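Local coordinates for VC0179-like protein (Escherichia coli, PDB 4XJ6) that probably joins GTP and ATP into cyclic GMP-AMP, as a magnesium-dependent bacterial homologue of cyclic GMP-AMP synthase, at residues P124-D129 with W285-W290; T150-L155 with V192-I197; N242-L245 with R251-V254. One frame throughout, in Å; residues are numbered along the deposited sequence.

Contact 1. Residues P124-D129 with W285-W290; sequences PGQEMD and WRDAQW. With MG (magnesium ion), chain B; MG (magnesium ion), chain C; GH3 (3'-deoxy-guanosine-5'-triphosphate), chain D.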
# COMPACT_ATOMS: atom_id res chain seq x y z
N PRO A 124 -1.04 10.76 15.71
CA PRO A 124 -1.54 9.67 16.58
C PRO A 124 -2.30 8.55 15.86
O PRO A 124 -2.14 7.39 16.24
CB PRO A 124 -2.48 10.40 17.53
CG PRO A 124 -1.89 11.75 17.66
CD PRO A 124 -1.30 12.08 16.31
N GLY A 125 -3.11 8.89 14.87
CA GLY A 125 -3.94 7.90 14.21
C GLY A 125 -3.27 7.16 13.07
O GLY A 125 -3.77 6.12 12.63
N GLN A 126 -2.14 7.67 12.61
CA GLN A 126 -1.46 7.10 11.45
C GLN A 126 -0.75 5.79 11.78
O GLN A 126 -0.28 5.59 12.89
CB GLN A 126 -0.47 8.11 10.87
CG GLN A 126 -1.14 9.34 10.29
CD GLN A 126 -0.15 10.33 9.70
OE1 GLN A 126 1.04 10.30 10.01
NE2 GLN A 126 -0.64 11.21 8.83
N GLU A 127 -0.68 4.90 10.79
CA GLU A 127 -0.14 3.56 10.98
C GLU A 127 0.83 3.18 9.87
O GLU A 127 0.69 3.63 8.74
CB GLU A 127 -1.27 2.53 11.05
CG GLU A 127 -2.31 2.80 12.13
CD GLU A 127 -3.55 1.94 11.98
OE1 GLU A 127 -3.79 1.43 10.86
OE2 GLU A 127 -4.29 1.77 12.97
N MET A 128 1.81 2.33 10.20
CA MET A 128 2.68 1.76 9.17
C MET A 128 1.86 0.86 8.26
O MET A 128 0.94 0.17 8.71
CB MET A 128 3.83 0.98 9.80
CG MET A 128 4.94 1.86 10.35
SD MET A 128 6.15 0.96 11.34
CE MET A 128 5.11 0.28 12.64
N ASP A 129 2.19 0.84 6.98
CA ASP A 129 1.37 0.16 5.99
C ASP A 129 2.10 -0.99 5.31
O ASP A 129 3.12 -0.79 4.65
CB ASP A 129 0.86 1.16 4.95
CG ASP A 129 -0.02 0.51 3.90
OD1 ASP A 129 -1.22 0.29 4.18
OD2 ASP A 129 0.47 0.24 2.79
N TRP A 285 6.04 14.66 4.31
CA TRP A 285 5.33 15.93 4.18
C TRP A 285 3.83 15.70 4.09
O TRP A 285 3.05 16.43 4.70
CB TRP A 285 5.82 16.70 2.95
CG TRP A 285 4.88 17.79 2.52
CD1 TRP A 285 4.82 19.06 3.02
CD2 TRP A 285 3.87 17.71 1.50
NE1 TRP A 285 3.84 19.78 2.38
CE2 TRP A 285 3.24 18.97 1.44
CE3 TRP A 285 3.44 16.70 0.64
CZ2 TRP A 285 2.20 19.24 0.56
CZ3 TRP A 285 2.41 16.97 -0.24
CH2 TRP A 285 1.80 18.23 -0.28
N ARG A 286 3.43 14.70 3.31
CA ARG A 286 2.02 14.35 3.17
C ARG A 286 1.43 13.92 4.50
O ARG A 286 0.33 14.32 4.86
CB ARG A 286 1.84 13.25 2.12
CG ARG A 286 0.40 12.74 1.99
CD ARG A 286 0.20 11.38 2.66
NE ARG A 286 0.45 10.28 1.73
CZ ARG A 286 1.29 9.28 1.96
NH1 ARG A 286 1.98 9.23 3.09
NH2 ARG A 286 1.44 8.32 1.05
N ASP A 287 2.17 13.08 5.23
CA ASP A 287 1.71 12.58 6.52
C ASP A 287 1.61 13.69 7.55
O ASP A 287 0.80 13.62 8.47
CB ASP A 287 2.64 11.47 7.03
CG ASP A 287 2.59 10.23 6.17
OD1 ASP A 287 1.66 10.12 5.35
OD2 ASP A 287 3.47 9.35 6.32
N ALA A 288 2.43 14.72 7.39
CA ALA A 288 2.41 15.86 8.30
C ALA A 288 1.23 16.79 8.01
O ALA A 288 0.60 17.30 8.94
CB ALA A 288 3.72 16.63 8.19
N GLN A 289 0.94 17.00 6.74
CA GLN A 289 -0.15 17.89 6.35
C GLN A 289 -1.51 17.20 6.47
O GLN A 289 -2.51 17.84 6.80
CB GLN A 289 0.05 18.39 4.92
CG GLN A 289 1.41 19.04 4.67
CD GLN A 289 1.74 20.13 5.67
OE1 GLN A 289 0.89 20.95 6.02
NE2 GLN A 289 2.97 20.13 6.15
N TRP A 290 -1.54 15.90 6.21
CA TRP A 290 -2.76 15.11 6.32
C TRP A 290 -2.63 14.04 7.40
O TRP A 290 -1.78 13.16 7.30
CB TRP A 290 -3.11 14.43 4.99
CG TRP A 290 -3.65 15.34 3.91
CD1 TRP A 290 -4.96 15.64 3.68
CD2 TRP A 290 -2.89 16.03 2.91
NE1 TRP A 290 -5.06 16.48 2.60
CE2 TRP A 290 -3.81 16.74 2.11
CE3 TRP A 290 -1.53 16.11 2.61
CZ2 TRP A 290 -3.40 17.53 1.03
CZ3 TRP A 290 -1.13 16.90 1.54
CH2 TRP A 290 -2.06 17.59 0.77
MG MG B . 1.60 0.77 1.23
MG MG C . -1.83 0.05 1.74
PG GH3 D . 2.85 3.78 1.67
O1G GH3 D . 2.22 5.13 1.88
O2G GH3 D . 1.85 2.68 1.88
O3G GH3 D . 3.98 3.60 2.65
O3B GH3 D . 3.42 3.74 0.16
PB GH3 D . 3.04 2.57 -0.88
O1B GH3 D . 4.11 2.48 -1.94
O2B GH3 D . 2.92 1.23 -0.21
O3A GH3 D . 1.65 3.05 -1.55
PA GH3 D . 0.26 2.29 -1.33
O1A GH3 D . -0.87 3.28 -1.47
O2A GH3 D . 0.20 1.59 0.01
O5' GH3 D . 0.16 1.19 -2.50
C5' GH3 D . 0.85 -0.03 -2.43
C4' GH3 D . 0.90 -0.67 -3.81
O4' GH3 D . -0.40 -0.70 -4.35
C3' GH3 D . 1.77 0.09 -4.80
C2' GH3 D . 1.06 -0.13 -6.12
O2' GH3 D . 1.64 -1.23 -6.79
C1' GH3 D . -0.38 -0.47 -5.75
N9 GH3 D . -1.22 0.70 -6.02
C8 GH3 D . -1.72 1.56 -5.08
N7 GH3 D . -2.45 2.52 -5.70
C5 GH3 D . -2.43 2.26 -7.03
C6 GH3 D . -3.02 2.91 -8.11
O6 GH3 D . -3.70 3.92 -7.94
N1 GH3 D . -2.82 2.42 -9.39
C2 GH3 D . -2.06 1.29 -9.58
N2 GH3 D . -1.88 0.82 -10.82
N3 GH3 D . -1.48 0.65 -8.51
C4 GH3 D . -1.66 1.13 -7.25
O HOH W 1 3.34 0.13 2.27
O HOH W 2 -2.62 1.91 1.24
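A single glutamine side chain, Q126, makes the direct link between the two segments: it reaches from its loop to the last turn of helix 274-289, while the backbones stay apart, the nearest CA atoms, those of Q126 and D287, lying 8.0 Å from each other. CG of Q126 sits beside the backbone N (chi1 -66°) and the rest of the chain is extended, which delivers the amide to the carbonyl groups at the C-terminal end of the helix. NE2 of Q126 donates to D287 O over 2.8 Å (N-H...O 149°), meeting a lone pair in the carbonyl plane, although that oxygen is tilted 21° from the amide plane. W290 O is as near, 2.7 Å from Q126 NE2, but poorly angled for a hydrogen bond; NE2 instead has a second acceptor in E291 O. Q126 OE1 rests 3.6 Å from D287 CB and accepts from the backbone N-H groups of F122 and H123.

Both segments also reach the nucleotide of chain D. D129, with D131 of the DxD pair, bridges two magnesium ions: its OD2 is 2.0 Å from the chain B ion, which O2A, O2B and O2G of the triphosphate also bind, and both OD1 and OD2 lie 2.5 Å from the chain C ion, where D191 joins in. From the helix, R286 NH2 makes a long, weak hydrogen bond to O1G, its position less certain, while R286 NE is held by P295 O.

A flip of the Q126 amide would probably be costly, setting OE1 against carbonyl oxygens and NE2 against backbone N-H groups. The chemistry thus ties the loop leading into the metal-binding strand 128-138 to the end of helix 274-289, beside the triphosphate.

Contact 2. Residues T150-L155 with V192-I197; sequences TLLLLL and VPMYAI. With GH3 (3'-deoxy-guanosine-5'-triphosphate), chain E.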
# COMPACT_ATOMS: atom_id res chain seq x y z
N THR A 150 -15.89 -13.62 -5.35
CA THR A 150 -16.55 -13.54 -4.05
C THR A 150 -16.01 -14.59 -3.08
O THR A 150 -15.79 -14.31 -1.90
CB THR A 150 -18.07 -13.70 -4.18
OG1 THR A 150 -18.59 -12.69 -5.04
CG2 THR A 150 -18.74 -13.60 -2.82
N LEU A 151 -15.81 -15.80 -3.60
CA LEU A 151 -15.27 -16.90 -2.81
C LEU A 151 -13.93 -16.53 -2.19
O LEU A 151 -13.74 -16.63 -0.97
CB LEU A 151 -15.13 -18.15 -3.67
CG LEU A 151 -14.97 -19.53 -3.01
CD1 LEU A 151 -15.39 -20.62 -3.98
CD2 LEU A 151 -13.55 -19.77 -2.53
N LEU A 152 -13.00 -16.09 -3.04
CA LEU A 152 -11.66 -15.74 -2.62
C LEU A 152 -11.66 -14.55 -1.66
O LEU A 152 -10.87 -14.50 -0.71
CB LEU A 152 -10.79 -15.42 -3.84
CG LEU A 152 -10.71 -16.51 -4.90
CD1 LEU A 152 -10.02 -15.99 -6.15
CD2 LEU A 152 -9.98 -17.71 -4.34
N LEU A 153 -12.55 -13.60 -1.91
CA LEU A 153 -12.68 -12.42 -1.07
C LEU A 153 -13.22 -12.78 0.31
O LEU A 153 -12.80 -12.22 1.32
CB LEU A 153 -13.58 -11.38 -1.73
CG LEU A 153 -12.95 -10.61 -2.90
CD1 LEU A 153 -14.00 -9.72 -3.57
CD2 LEU A 153 -11.76 -9.79 -2.42
N LEU A 154 -14.16 -13.73 0.35
CA LEU A 154 -14.73 -14.19 1.61
C LEU A 154 -13.72 -14.99 2.43
O LEU A 154 -13.81 -15.04 3.65
CB LEU A 154 -15.98 -15.03 1.36
CG LEU A 154 -17.26 -14.26 1.05
CD1 LEU A 154 -18.43 -15.22 0.84
CD2 LEU A 154 -17.57 -13.26 2.16
N LEU A 155 -12.76 -15.61 1.75
CA LEU A 155 -11.70 -16.35 2.42
C LEU A 155 -10.69 -15.40 3.05
O LEU A 155 -10.13 -15.68 4.11
CB LEU A 155 -11.00 -17.30 1.46
CG LEU A 155 -11.86 -18.44 0.92
CD1 LEU A 155 -11.00 -19.41 0.12
CD2 LEU A 155 -12.57 -19.17 2.05
N VAL A 192 -4.58 -6.56 2.40
CA VAL A 192 -4.54 -7.85 1.72
C VAL A 192 -5.34 -7.82 0.42
O VAL A 192 -6.50 -8.23 0.38
CB VAL A 192 -5.09 -8.98 2.62
CG1 VAL A 192 -4.81 -10.34 2.00
CG2 VAL A 192 -4.49 -8.88 4.02
N PRO A 193 -4.72 -7.32 -0.66
CA PRO A 193 -5.36 -7.44 -1.97
C PRO A 193 -5.37 -8.91 -2.40
O PRO A 193 -4.40 -9.62 -2.15
CB PRO A 193 -4.48 -6.58 -2.87
CG PRO A 193 -3.15 -6.58 -2.20
CD PRO A 193 -3.43 -6.61 -0.73
N MET A 194 -6.46 -9.34 -3.03
CA MET A 194 -6.58 -10.73 -3.45
C MET A 194 -6.38 -10.86 -4.96
O MET A 194 -7.06 -10.20 -5.74
CB MET A 194 -7.95 -11.29 -3.06
CG MET A 194 -8.18 -12.73 -3.48
SD MET A 194 -7.24 -13.90 -2.49
CE MET A 194 -6.95 -15.20 -3.69
N TYR A 195 -5.45 -11.72 -5.35
CA TYR A 195 -5.11 -11.89 -6.76
C TYR A 195 -5.40 -13.28 -7.30
O TYR A 195 -5.28 -14.27 -6.58
CB TYR A 195 -3.64 -11.56 -7.01
CG TYR A 195 -3.25 -10.14 -6.69
CD1 TYR A 195 -3.34 -9.14 -7.65
CD2 TYR A 195 -2.78 -9.80 -5.43
CE1 TYR A 195 -2.98 -7.84 -7.37
CE2 TYR A 195 -2.41 -8.50 -5.13
CZ TYR A 195 -2.52 -7.53 -6.11
OH TYR A 195 -2.16 -6.23 -5.82
N ALA A 196 -5.76 -13.34 -8.57
CA ALA A 196 -5.81 -14.59 -9.31
C ALA A 196 -4.72 -14.59 -10.38
O ALA A 196 -4.56 -13.60 -11.10
CB ALA A 196 -7.18 -14.80 -9.93
N ILE A 197 -3.97 -15.68 -10.46
CA ILE A 197 -2.86 -15.79 -11.41
C ILE A 197 -2.86 -17.17 -12.07
O ILE A 197 -3.35 -18.13 -11.48
CB ILE A 197 -1.51 -15.54 -10.71
CG1 ILE A 197 -1.36 -16.44 -9.48
CG2 ILE A 197 -1.37 -14.08 -10.32
CD1 ILE A 197 -0.04 -16.27 -8.75
O3A GH3 E . -6.79 2.70 0.20
PA GH3 E . -7.12 2.05 -1.23
O1A GH3 E . -6.63 2.98 -2.32
O2A GH3 E . -8.60 1.75 -1.40
O5' GH3 E . -6.24 0.71 -1.26
C5' GH3 E . -5.13 0.57 -0.40
C4' GH3 E . -4.36 -0.69 -0.79
O4' GH3 E . -4.97 -1.29 -1.91
C3' GH3 E . -2.92 -0.42 -1.19
C2' GH3 E . -2.65 -1.49 -2.25
O2' GH3 E . -2.02 -2.61 -1.67
C1' GH3 E . -4.02 -1.89 -2.76
N9 GH3 E . -4.23 -1.30 -4.09
C8 GH3 E . -4.85 -0.09 -4.29
N7 GH3 E . -4.88 0.15 -5.62
C5 GH3 E . -4.31 -0.89 -6.26
C6 GH3 E . -4.10 -1.13 -7.61
O6 GH3 E . -4.47 -0.31 -8.45
N1 GH3 E . -3.48 -2.30 -8.01
C2 GH3 E . -3.07 -3.21 -7.06
N2 GH3 E . -2.46 -4.33 -7.45
N3 GH3 E . -3.28 -2.96 -5.71
C4 GH3 E . -3.89 -1.82 -5.32
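In the nucleotidyltransferase domain, helix 149-166 packs against the mixed sheet that carries the metal ligands, and here L152 and L153 of that helix receive M194 from strand 188-198. The M194 side chain leaves with CG anti to the backbone N (chi1 179°), then bends at both following torsions so that its methyl end curls over L152, the two side chains crossing at about a right angle. L152 CB lies 3.8 Å from M194 CG and equally far from CE, and the same CE stands 4.0 Å from both L152 CD1 and CD2. L153 meets the root of the methionine instead: its CD2 is 4.1 Å from M194 CB. M136 of the neighbouring strand and F45 of helix 24-57 also touch M194, enclosing it in a buried apolar layer.

The next residue, Y195, starts its side chain away from the helix, and its hydroxyl meets the nucleotide of chain E. OH accepts a hydrogen bond from guanine N2 (N-H...O 161°), at 2.5 Å shorter than usual and so imprecise at this resolution, with N2 at the ring edge, in the ring plane. Y135 stacks on the tyrosine ring and Q110 OE1 is hydrogen-bonded to the same hydroxyl.

Accepting from N2 would leave the hydroxyl proton for Q110 OE1, consistent with a hydroxyl oriented to read the guanine amino group, while the side chain before it, M194, packs into the apolar layer against the helix.

Contact 3. Residues N242-L245 with R251-V254; sequences NLAL and RWSV. With GH3 (3'-deoxy-guanosine-5'-triphosphate), chain E.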
# COMPACT_ATOMS: atom_id res chain seq x y z
N ASN A 242 -4.84 -10.85 -12.01
CA ASN A 242 -6.15 -10.26 -11.78
C ASN A 242 -6.41 -9.89 -10.32
O ASN A 242 -6.32 -10.73 -9.43
CB ASN A 242 -7.24 -11.20 -12.28
CG ASN A 242 -7.37 -11.20 -13.79
OD1 ASN A 242 -8.25 -10.53 -14.34
ND2 ASN A 242 -6.50 -11.94 -14.46
N LEU A 243 -6.74 -8.62 -10.09
CA LEU A 243 -7.09 -8.15 -8.76
C LEU A 243 -8.60 -8.27 -8.52
O LEU A 243 -9.40 -7.81 -9.33
CB LEU A 243 -6.65 -6.69 -8.57
CG LEU A 243 -6.93 -6.04 -7.21
CD1 LEU A 243 -6.20 -6.80 -6.11
CD2 LEU A 243 -6.53 -4.57 -7.23
N ALA A 244 -8.98 -8.91 -7.42
CA ALA A 244 -10.38 -9.04 -7.08
C ALA A 244 -10.89 -7.77 -6.41
O ALA A 244 -10.35 -7.34 -5.39
CB ALA A 244 -10.60 -10.25 -6.17
N LEU A 245 -11.92 -7.17 -6.99
CA LEU A 245 -12.46 -5.90 -6.50
C LEU A 245 -13.62 -6.11 -5.53
O LEU A 245 -14.41 -7.05 -5.68
CB LEU A 245 -12.90 -5.02 -7.67
CG LEU A 245 -11.79 -4.71 -8.68
CD1 LEU A 245 -12.35 -3.92 -9.85
CD2 LEU A 245 -10.66 -3.95 -8.01
N ARG A 251 -15.85 -6.97 -11.27
CA ARG A 251 -15.41 -8.04 -10.39
C ARG A 251 -13.89 -8.15 -10.35
O ARG A 251 -13.29 -8.23 -9.28
CB ARG A 251 -16.02 -9.37 -10.82
CG ARG A 251 -17.53 -9.45 -10.67
CD ARG A 251 -18.09 -10.72 -11.28
NE ARG A 251 -17.87 -10.77 -12.73
CZ ARG A 251 -18.31 -11.74 -13.52
NH1 ARG A 251 -19.00 -12.75 -13.01
NH2 ARG A 251 -18.06 -11.70 -14.82
N TRP A 252 -13.27 -8.15 -11.52
CA TRP A 252 -11.83 -8.27 -11.62
C TRP A 252 -11.20 -7.06 -12.30
O TRP A 252 -11.83 -6.39 -13.12
CB TRP A 252 -11.44 -9.54 -12.38
CG TRP A 252 -11.88 -10.82 -11.72
CD1 TRP A 252 -13.01 -11.53 -11.99
CD2 TRP A 252 -11.19 -11.55 -10.70
NE1 TRP A 252 -13.07 -12.65 -11.20
CE2 TRP A 252 -11.96 -12.68 -10.39
CE3 TRP A 252 -9.99 -11.34 -10.00
CZ2 TRP A 252 -11.58 -13.62 -9.43
CZ3 TRP A 252 -9.61 -12.27 -9.04
CH2 TRP A 252 -10.40 -13.39 -8.77
N SER A 253 -9.94 -6.79 -11.96
CA SER A 253 -9.15 -5.78 -12.63
C SER A 253 -7.73 -6.29 -12.83
O SER A 253 -7.05 -6.67 -11.88
CB SER A 253 -9.13 -4.47 -11.84
OG SER A 253 -8.23 -3.53 -12.42
N VAL A 254 -7.28 -6.31 -14.08
CA VAL A 254 -5.90 -6.70 -14.38
C VAL A 254 -4.96 -5.62 -13.87
O VAL A 254 -4.89 -4.52 -14.42
CB VAL A 254 -5.68 -6.93 -15.89
CG1 VAL A 254 -4.20 -7.15 -16.17
CG2 VAL A 254 -6.51 -8.11 -16.37
O3A GH3 E . -6.79 2.70 0.20
PA GH3 E . -7.12 2.05 -1.23
O1A GH3 E . -6.63 2.98 -2.32
O2A GH3 E . -8.60 1.75 -1.40
O5' GH3 E . -6.24 0.71 -1.26
C5' GH3 E . -5.13 0.57 -0.40
C4' GH3 E . -4.36 -0.69 -0.79
O4' GH3 E . -4.97 -1.29 -1.91
C3' GH3 E . -2.92 -0.42 -1.19
C2' GH3 E . -2.65 -1.49 -2.25
O2' GH3 E . -2.02 -2.61 -1.67
C1' GH3 E . -4.02 -1.89 -2.76
N9 GH3 E . -4.23 -1.30 -4.09
C8 GH3 E . -4.85 -0.09 -4.29
N7 GH3 E . -4.88 0.15 -5.62
C5 GH3 E . -4.31 -0.89 -6.26
C6 GH3 E . -4.10 -1.13 -7.61
O6 GH3 E . -4.47 -0.31 -8.45
N1 GH3 E . -3.48 -2.30 -8.01
C2 GH3 E . -3.07 -3.21 -7.06
N2 GH3 E . -2.46 -4.33 -7.45
N3 GH3 E . -3.28 -2.96 -5.71
C4 GH3 E . -3.89 -1.82 -5.32
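N242, opposite V254 in a non-hydrogen-bonded pair, lays its CB against the indole of W252, 3.6 Å from CE3, with its amide plane turned 87° from the ring; its OD1 also meets the V254 methyl CG2 at 3.6 Å. These side chains share a face of the sheet covered by P145 and helix 149-166, where L152 touches W252. L243 makes the hydrogen-bonded pair with S253: L243 N donates to S253 O over 2.7 Å, and S253 N returns a bond to L243 O over 2.9 Å. That same L243 O receives a CA-H...O contact from W252, 3.4 Å from its CA. On the other face, the L243 side chain brings CD2 to 3.7 Å from guanine C2 of the chain E nucleotide, a van der Waals contact of the methyl with the base. The two strands, 242-244 and 252-254, form an antiparallel beta hairpin, and the first of them pairs in turn with strand 188-198, which puts the hairpin at the margin of the nucleotidyltransferase sheet. A244 sits opposite W252 in a non-hydrogen-bonded pair; because CG of W252 lies beside its backbone N (chi1 -62°), the indole is carried across to the partner strand, with CZ3 3.6 Å from A244 CB. L245, just past the strand, donates from N to R251 O in a nearly straight bond (N-H...O 173°), and packs its CD1 against S253 CB, whereas the R251 guanidinium leads off to a salt bridge with E144.

In the fold
Contact 2 is the buried one, contact 3 partly buried, and contact 1 lies at the surface on the opposite side of the chain's centre, about 28 Å from both others between centres. All three reach the same mixed sheet. Contacts 2 and 3 meet directly, strand 188-198 pairing with strand 242-244: A196 N lies 2.8 Å from N242 O and A244 N 2.9 Å from M194 O, both probable hydrogen bonds, and both contacts touch the chain E nucleotide, through Y195 and L243. Contact 1 instead serves the chain D nucleotide and the magnesium ions. Apolar side chains carry contact 2, backbone pairing contact 3, and a polar side-chain bridge contact 1, where the nucleotidyltransferase and C-terminal family regions come together.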